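Local structure of 3-oxoacyl-(acyl-carrier protein) synthase II (Thermus thermophilus, 1J3N) at residues I316-S330 with E372-V386. The protein catalyses, as a beta-ketoacyl-ACP synthase, the condensation step of fatty acid elongation on acyl-carrier protein, and forms a homodimer. Residues are numbered along the deposited sequence; the frame is centred on the assembly and turned at random.
Sequences IKRVFGDHAKRLMVS and ELDLDFVPEPREAKV
Val-329 N donates a nearly straight hydrogen bond to Asp-376 O (2.7 Å, 164° at the hydrogen), tying strand 328-330 to the loop 372-381, while a water links Leu-327 O and Ala-324 O to Asp-376 N. Asp-376 has its CG anti to the backbone N (chi1 -175°), which turns the carboxylate to Arg-382. That guanidinium grips it end-on, NH1 giving OD2 a 2.8 Å bond and NH2 reaching OD1. Val-378 N also donates to OD1, from its anti side and tilted out of the carboxylate plane, in an Asx turn. Met-328 SD lies 3.6 Å from Arg-382 NH1, and the Met-328 chain bends at chi3 (-77°) to bring CE within 3.5 Å of Ala-384 CB, a tight contact. A leucine in place of Arg-382 would probably leave the Asp-376 carboxylate without its countercharge and freer to turn. On the helix side, Lys-317 stretches NZ out to the Asp-374 carboxylate in a salt bridge modelled doubtfully short, and Leu-375 meets Ile-316 CG2 with CD1 and Ala-324 CB with CD2, each at 3.9 Å. Strand 328-330 pairs in parallel with strand 297-299 in the main sheet, and the contact joins this strand and helix 306-324 to segment 372-386 of the thiolase-like fold.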
loop_
_atom_site.group_PDB
_atom_site.type_symbol
_atom_site.label_atom_id
_atom_site.label_comp_id
_atom_site.label_asym_id
_atom_site.label_seq_id
_atom_site.Cartn_x
_atom_site.Cartn_y
_atom_site.Cartn_z
ATOM N N ILE A 316 15.310 14.649 -16.791
ATOM C CA ILE A 316 16.659 14.720 -16.246
ATOM C C ILE A 316 17.327 15.999 -16.742
ATOM O O ILE A 316 17.885 16.759 -15.951
ATOM C CB ILE A 316 17.493 13.481 -16.655
ATOM C CG1 ILE A 316 17.079 12.283 -15.794
ATOM C CG2 ILE A 316 18.983 13.765 -16.516
ATOM C CD1 ILE A 316 17.821 11.013 -16.111
ATOM N N LYS A 317 17.254 16.242 -18.047
ATOM C CA LYS A 317 17.849 17.442 -18.627
ATOM C C LYS A 317 17.235 18.690 -18.006
ATOM O O LYS A 317 17.893 19.717 -17.874
ATOM C CB LYS A 317 17.633 17.469 -20.145
ATOM C CG LYS A 317 18.379 16.391 -20.912
ATOM C CD LYS A 317 18.010 16.418 -22.393
ATOM C CE LYS A 317 18.765 15.355 -23.170
ATOM N NZ LYS A 317 18.370 15.323 -24.611
ATOM N N ARG A 318 15.971 18.595 -17.613
ATOM C CA ARG A 318 15.293 19.734 -17.018
ATOM C C ARG A 318 15.775 20.036 -15.605
ATOM O O ARG A 318 15.962 21.200 -15.241
ATOM C CB ARG A 318 13.779 19.508 -17.005
ATOM C CG ARG A 318 12.994 20.724 -16.525
ATOM C CD ARG A 318 11.484 20.536 -16.628
ATOM N NE ARG A 318 11.043 20.208 -17.982
ATOM C CZ ARG A 318 10.934 18.968 -18.453
ATOM N NH1 ARG A 318 11.234 17.935 -17.676
ATOM N NH2 ARG A 318 10.520 18.759 -19.697
ATOM N N VAL A 319 15.979 18.989 -14.810
ATOM C CA VAL A 319 16.422 19.151 -13.428
ATOM C C VAL A 319 17.926 19.365 -13.283
ATOM O O VAL A 319 18.373 20.069 -12.386
ATOM C CB VAL A 319 16.041 17.918 -12.572
ATOM C CG1 VAL A 319 16.476 18.128 -11.132
ATOM C CG2 VAL A 319 14.547 17.675 -12.644
ATOM N N PHE A 320 18.709 18.761 -14.169
ATOM C CA PHE A 320 20.159 18.880 -14.074
ATOM C C PHE A 320 20.824 19.831 -15.074
ATOM O O PHE A 320 22.028 20.057 -15.005
ATOM C CB PHE A 320 20.778 17.482 -14.159
ATOM C CG PHE A 320 20.413 16.596 -12.992
ATOM C CD1 PHE A 320 21.118 16.672 -11.793
ATOM C CD2 PHE A 320 19.353 15.701 -13.084
ATOM C CE1 PHE A 320 20.775 15.871 -10.707
ATOM C CE2 PHE A 320 19.001 14.897 -12.003
ATOM C CZ PHE A 320 19.717 14.983 -10.810
ATOM N N GLY A 321 20.035 20.387 -15.987
ATOM C CA GLY A 321 20.566 21.325 -16.967
ATOM C C GLY A 321 21.966 21.043 -17.491
ATOM O O GLY A 321 22.223 19.981 -18.053
ATOM N N ASP A 322 22.870 22.001 -17.305
ATOM C CA ASP A 322 24.249 21.874 -17.769
ATOM C C ASP A 322 24.943 20.641 -17.211
ATOM O O ASP A 322 25.902 20.137 -17.802
ATOM C CB ASP A 322 25.074 23.105 -17.369
ATOM C CG ASP A 322 24.516 24.400 -17.928
ATOM O OD1 ASP A 322 24.297 24.478 -19.157
ATOM O OD2 ASP A 322 24.309 25.349 -17.134
ATOM N N HIS A 323 24.461 20.157 -16.073
ATOM C CA HIS A 323 25.067 18.997 -15.431
ATOM C C HIS A 323 24.659 17.649 -16.017
ATOM O O HIS A 323 25.399 16.669 -15.909
ATOM C CB HIS A 323 24.753 19.002 -13.939
ATOM C CG HIS A 323 25.497 17.958 -13.173
ATOM N ND1 HIS A 323 26.859 18.012 -12.975
ATOM C CD2 HIS A 323 25.076 16.812 -12.585
ATOM C CE1 HIS A 323 27.247 16.945 -12.299
ATOM N NE2 HIS A 323 26.184 16.201 -12.050
ATOM N N ALA A 324 23.481 17.605 -16.630
ATOM C CA ALA A 324 22.963 16.382 -17.218
ATOM C C ALA A 324 23.995 15.697 -18.103
ATOM O O ALA A 324 24.108 14.470 -18.110
ATOM C CB ALA A 324 21.701 16.694 -18.026
ATOM N N LYS A 325 24.752 16.503 -18.841
ATOM C CA LYS A 325 25.771 16.001 -19.749
ATOM C C LYS A 325 26.951 15.353 -19.024
ATOM O O LYS A 325 27.738 14.621 -19.631
ATOM C CB LYS A 325 26.261 17.148 -20.649
ATOM C CG LYS A 325 25.146 17.786 -21.485
ATOM C CD LYS A 325 25.624 18.989 -22.301
ATOM C CE LYS A 325 26.032 20.150 -21.404
ATOM N NZ LYS A 325 26.381 21.372 -22.182
ATOM N N ARG A 326 27.068 15.610 -17.726
ATOM C CA ARG A 326 28.168 15.052 -16.946
ATOM C C ARG A 326 27.708 13.857 -16.107
ATOM O O ARG A 326 28.507 13.214 -15.427
ATOM C CB ARG A 326 28.762 16.134 -16.038
ATOM C CG ARG A 326 30.231 15.920 -15.700
ATOM C CD ARG A 326 30.910 17.231 -15.307
ATOM N NE ARG A 326 30.364 17.790 -14.074
ATOM C CZ ARG A 326 30.787 18.918 -13.512
ATOM N NH1 ARG A 326 31.764 19.619 -14.073
ATOM N NH2 ARG A 326 30.238 19.343 -12.382
ATOM N N LEU A 327 26.415 13.563 -16.172
ATOM C CA LEU A 327 25.840 12.454 -15.421
ATOM C C LEU A 327 26.092 11.126 -16.103
ATOM O O LEU A 327 26.412 11.073 -17.286
ATOM C CB LEU A 327 24.322 12.619 -15.299
ATOM C CG LEU A 327 23.661 13.678 -14.423
ATOM C CD1 LEU A 327 22.190 13.764 -14.799
ATOM C CD2 LEU A 327 23.828 13.326 -12.955
ATOM N N MET A 328 25.944 10.053 -15.340
ATOM C CA MET A 328 26.068 8.705 -15.871
ATOM C C MET A 328 24.712 8.106 -15.550
ATOM O O MET A 328 24.259 8.175 -14.407
ATOM C CB MET A 328 27.168 7.909 -15.163
ATOM C CG MET A 328 28.577 8.270 -15.593
ATOM S SD MET A 328 29.802 7.182 -14.847
ATOM C CE MET A 328 29.864 7.879 -13.176
ATOM N N VAL A 329 24.055 7.545 -16.557
ATOM C CA VAL A 329 22.739 6.965 -16.356
ATOM C C VAL A 329 22.718 5.552 -16.918
ATOM O O VAL A 329 23.183 5.315 -18.034
ATOM C CB VAL A 329 21.644 7.811 -17.078
ATOM C CG1 VAL A 329 20.254 7.332 -16.677
ATOM C CG2 VAL A 329 21.813 9.290 -16.745
ATOM N N SER A 330 22.208 4.601 -16.145
ATOM C CA SER A 330 22.122 3.234 -16.649
ATOM C C SER A 330 20.822 2.591 -16.184
ATOM O O SER A 330 20.289 2.924 -15.122
ATOM C CB SER A 330 23.336 2.395 -16.211
ATOM O OG SER A 330 23.196 1.874 -14.903
ATOM N N GLU A 372 18.341 11.649 -29.939
ATOM C CA GLU A 372 17.519 12.667 -29.295
ATOM C C GLU A 372 17.741 12.678 -27.779
ATOM O O GLU A 372 17.476 13.679 -27.111
ATOM C CB GLU A 372 16.040 12.416 -29.597
ATOM C CG GLU A 372 15.097 13.359 -28.864
ATOM C CD GLU A 372 13.644 12.951 -28.997
ATOM O OE1 GLU A 372 12.997 13.321 -30.002
ATOM O OE2 GLU A 372 13.153 12.244 -28.093
ATOM N N LEU A 373 18.225 11.559 -27.246
ATOM C CA LEU A 373 18.488 11.418 -25.812
ATOM C C LEU A 373 20.004 11.419 -25.590
ATOM O O LEU A 373 20.610 10.367 -25.390
ATOM C CB LEU A 373 17.890 10.099 -25.309
ATOM C CG LEU A 373 16.462 9.781 -25.774
ATOM C CD1 LEU A 373 16.082 8.372 -25.351
ATOM C CD2 LEU A 373 15.494 10.798 -25.193
ATOM N N ASP A 374 20.607 12.602 -25.616
ATOM C CA ASP A 374 22.055 12.728 -25.465
ATOM C C ASP A 374 22.604 12.668 -24.043
ATOM O O ASP A 374 23.170 13.641 -23.540
ATOM C CB ASP A 374 22.533 14.020 -26.138
ATOM C CG ASP A 374 21.955 15.262 -25.488
ATOM O OD1 ASP A 374 20.713 15.351 -25.385
ATOM O OD2 ASP A 374 22.742 16.146 -25.084
ATOM N N LEU A 375 22.443 11.521 -23.396
ATOM C CA LEU A 375 22.958 11.340 -22.049
ATOM C C LEU A 375 23.901 10.150 -22.078
ATOM O O LEU A 375 23.817 9.306 -22.969
ATOM C CB LEU A 375 21.823 11.079 -21.057
ATOM C CG LEU A 375 20.869 12.237 -20.751
ATOM C CD1 LEU A 375 19.835 11.788 -19.726
ATOM C CD2 LEU A 375 21.659 13.425 -20.216
ATOM N N ASP A 376 24.807 10.091 -21.110
ATOM C CA ASP A 376 25.755 8.991 -21.031
ATOM C C ASP A 376 25.040 7.806 -20.379
ATOM O O ASP A 376 24.859 7.786 -19.164
ATOM C CB ASP A 376 26.965 9.403 -20.185
ATOM C CG ASP A 376 28.050 8.349 -20.168
ATOM O OD1 ASP A 376 27.768 7.191 -20.541
ATOM O OD2 ASP A 376 29.186 8.672 -19.772
ATOM N N PHE A 377 24.651 6.820 -21.189
ATOM C CA PHE A 377 23.936 5.648 -20.687
ATOM C C PHE A 377 24.792 4.444 -20.284
ATOM O O PHE A 377 24.276 3.336 -20.111
ATOM C CB PHE A 377 22.872 5.228 -21.702
ATOM C CG PHE A 377 21.793 6.256 -21.895
ATOM C CD1 PHE A 377 20.992 6.654 -20.821
ATOM C CD2 PHE A 377 21.594 6.853 -23.137
ATOM C CE1 PHE A 377 20.010 7.634 -20.981
ATOM C CE2 PHE A 377 20.612 7.836 -23.311
ATOM C CZ PHE A 377 19.819 8.227 -22.229
ATOM N N VAL A 378 26.096 4.665 -20.135
ATOM C CA VAL A 378 27.029 3.624 -19.707
ATOM C C VAL A 378 26.861 2.268 -20.415
ATOM O O VAL A 378 26.385 1.292 -19.826
ATOM C CB VAL A 378 26.908 3.428 -18.169
ATOM C CG1 VAL A 378 28.045 2.580 -17.650
ATOM C CG2 VAL A 378 26.897 4.792 -17.475
ATOM N N PRO A 379 27.259 2.188 -21.694
ATOM C CA PRO A 379 27.135 0.928 -22.435
ATOM C C PRO A 379 27.988 -0.194 -21.841
ATOM O O PRO A 379 27.730 -1.378 -22.078
ATOM C CB PRO A 379 27.564 1.316 -23.849
ATOM C CG PRO A 379 28.493 2.473 -23.624
ATOM C CD PRO A 379 27.775 3.259 -22.563
ATOM N N GLU A 380 28.998 0.190 -21.065
ATOM C CA GLU A 380 29.903 -0.754 -20.412
ATOM C C GLU A 380 30.172 -0.328 -18.965
ATOM O O GLU A 380 30.208 0.862 -18.661
ATOM C CB GLU A 380 31.231 -0.827 -21.174
ATOM C CG GLU A 380 31.265 -1.854 -22.293
ATOM C CD GLU A 380 31.274 -3.287 -21.773
ATOM O OE1 GLU A 380 30.281 -3.706 -21.139
ATOM O OE2 GLU A 380 32.282 -3.995 -21.997
ATOM N N PRO A 381 30.354 -1.303 -18.052
ATOM C CA PRO A 381 30.620 -1.014 -16.640
ATOM C C PRO A 381 31.760 -0.012 -16.523
ATOM O O PRO A 381 32.745 -0.109 -17.255
ATOM C CB PRO A 381 30.999 -2.379 -16.074
ATOM C CG PRO A 381 30.164 -3.310 -16.887
ATOM C CD PRO A 381 30.334 -2.756 -18.289
ATOM N N ARG A 382 31.639 0.939 -15.605
ATOM C CA ARG A 382 32.681 1.943 -15.455
ATOM C C ARG A 382 33.094 2.235 -14.020
ATOM O O ARG A 382 32.253 2.487 -13.158
ATOM C CB ARG A 382 32.236 3.243 -16.116
ATOM C CG ARG A 382 33.353 4.253 -16.297
ATOM C CD ARG A 382 32.805 5.520 -16.919
ATOM N NE ARG A 382 31.972 5.206 -18.073
ATOM C CZ ARG A 382 31.150 6.067 -18.661
ATOM N NH1 ARG A 382 31.048 7.310 -18.205
ATOM N NH2 ARG A 382 30.420 5.678 -19.699
ATOM N N GLU A 383 34.403 2.198 -13.780
ATOM C CA GLU A 383 34.959 2.494 -12.465
ATOM C C GLU A 383 34.730 3.978 -12.230
ATOM O O GLU A 383 35.219 4.813 -12.992
ATOM C CB GLU A 383 36.467 2.211 -12.433
ATOM C CG GLU A 383 36.882 0.795 -12.030
ATOM C CD GLU A 383 37.448 0.725 -10.610
ATOM O OE1 GLU A 383 38.149 1.674 -10.194
ATOM O OE2 GLU A 383 37.207 -0.287 -9.915
ATOM N N ALA A 384 33.982 4.302 -11.185
ATOM C CA ALA A 384 33.687 5.691 -10.862
ATOM C C ALA A 384 33.296 5.809 -9.398
ATOM O O ALA A 384 32.544 4.984 -8.878
ATOM C CB ALA A 384 32.562 6.208 -11.751
ATOM N N LYS A 385 33.815 6.838 -8.740
ATOM C CA LYS A 385 33.541 7.074 -7.330
ATOM C C LYS A 385 32.600 8.263 -7.143
ATOM O O LYS A 385 33.046 9.396 -6.935
ATOM C CB LYS A 385 34.858 7.338 -6.591
ATOM C CG LYS A 385 34.715 7.668 -5.105
ATOM C CD LYS A 385 36.048 8.136 -4.517
ATOM C CE LYS A 385 35.930 8.476 -3.035
ATOM N NZ LYS A 385 35.610 7.275 -2.212
ATOM N N VAL A 386 31.298 8.011 -7.214
ATOM C CA VAL A 386 30.324 9.080 -7.039
ATOM C C VAL A 386 29.964 9.252 -5.562
ATOM O O VAL A 386 30.074 8.316 -4.771
ATOM C CB VAL A 386 29.040 8.805 -7.858
ATOM C CG1 VAL A 386 29.352 8.873 -9.348
ATOM C CG2 VAL A 386 28.481 7.443 -7.511
HETATM O O HOH W 1 25.307 12.121 -19.523
HETATM O O HOH W 2 29.267 10.798 -17.913
#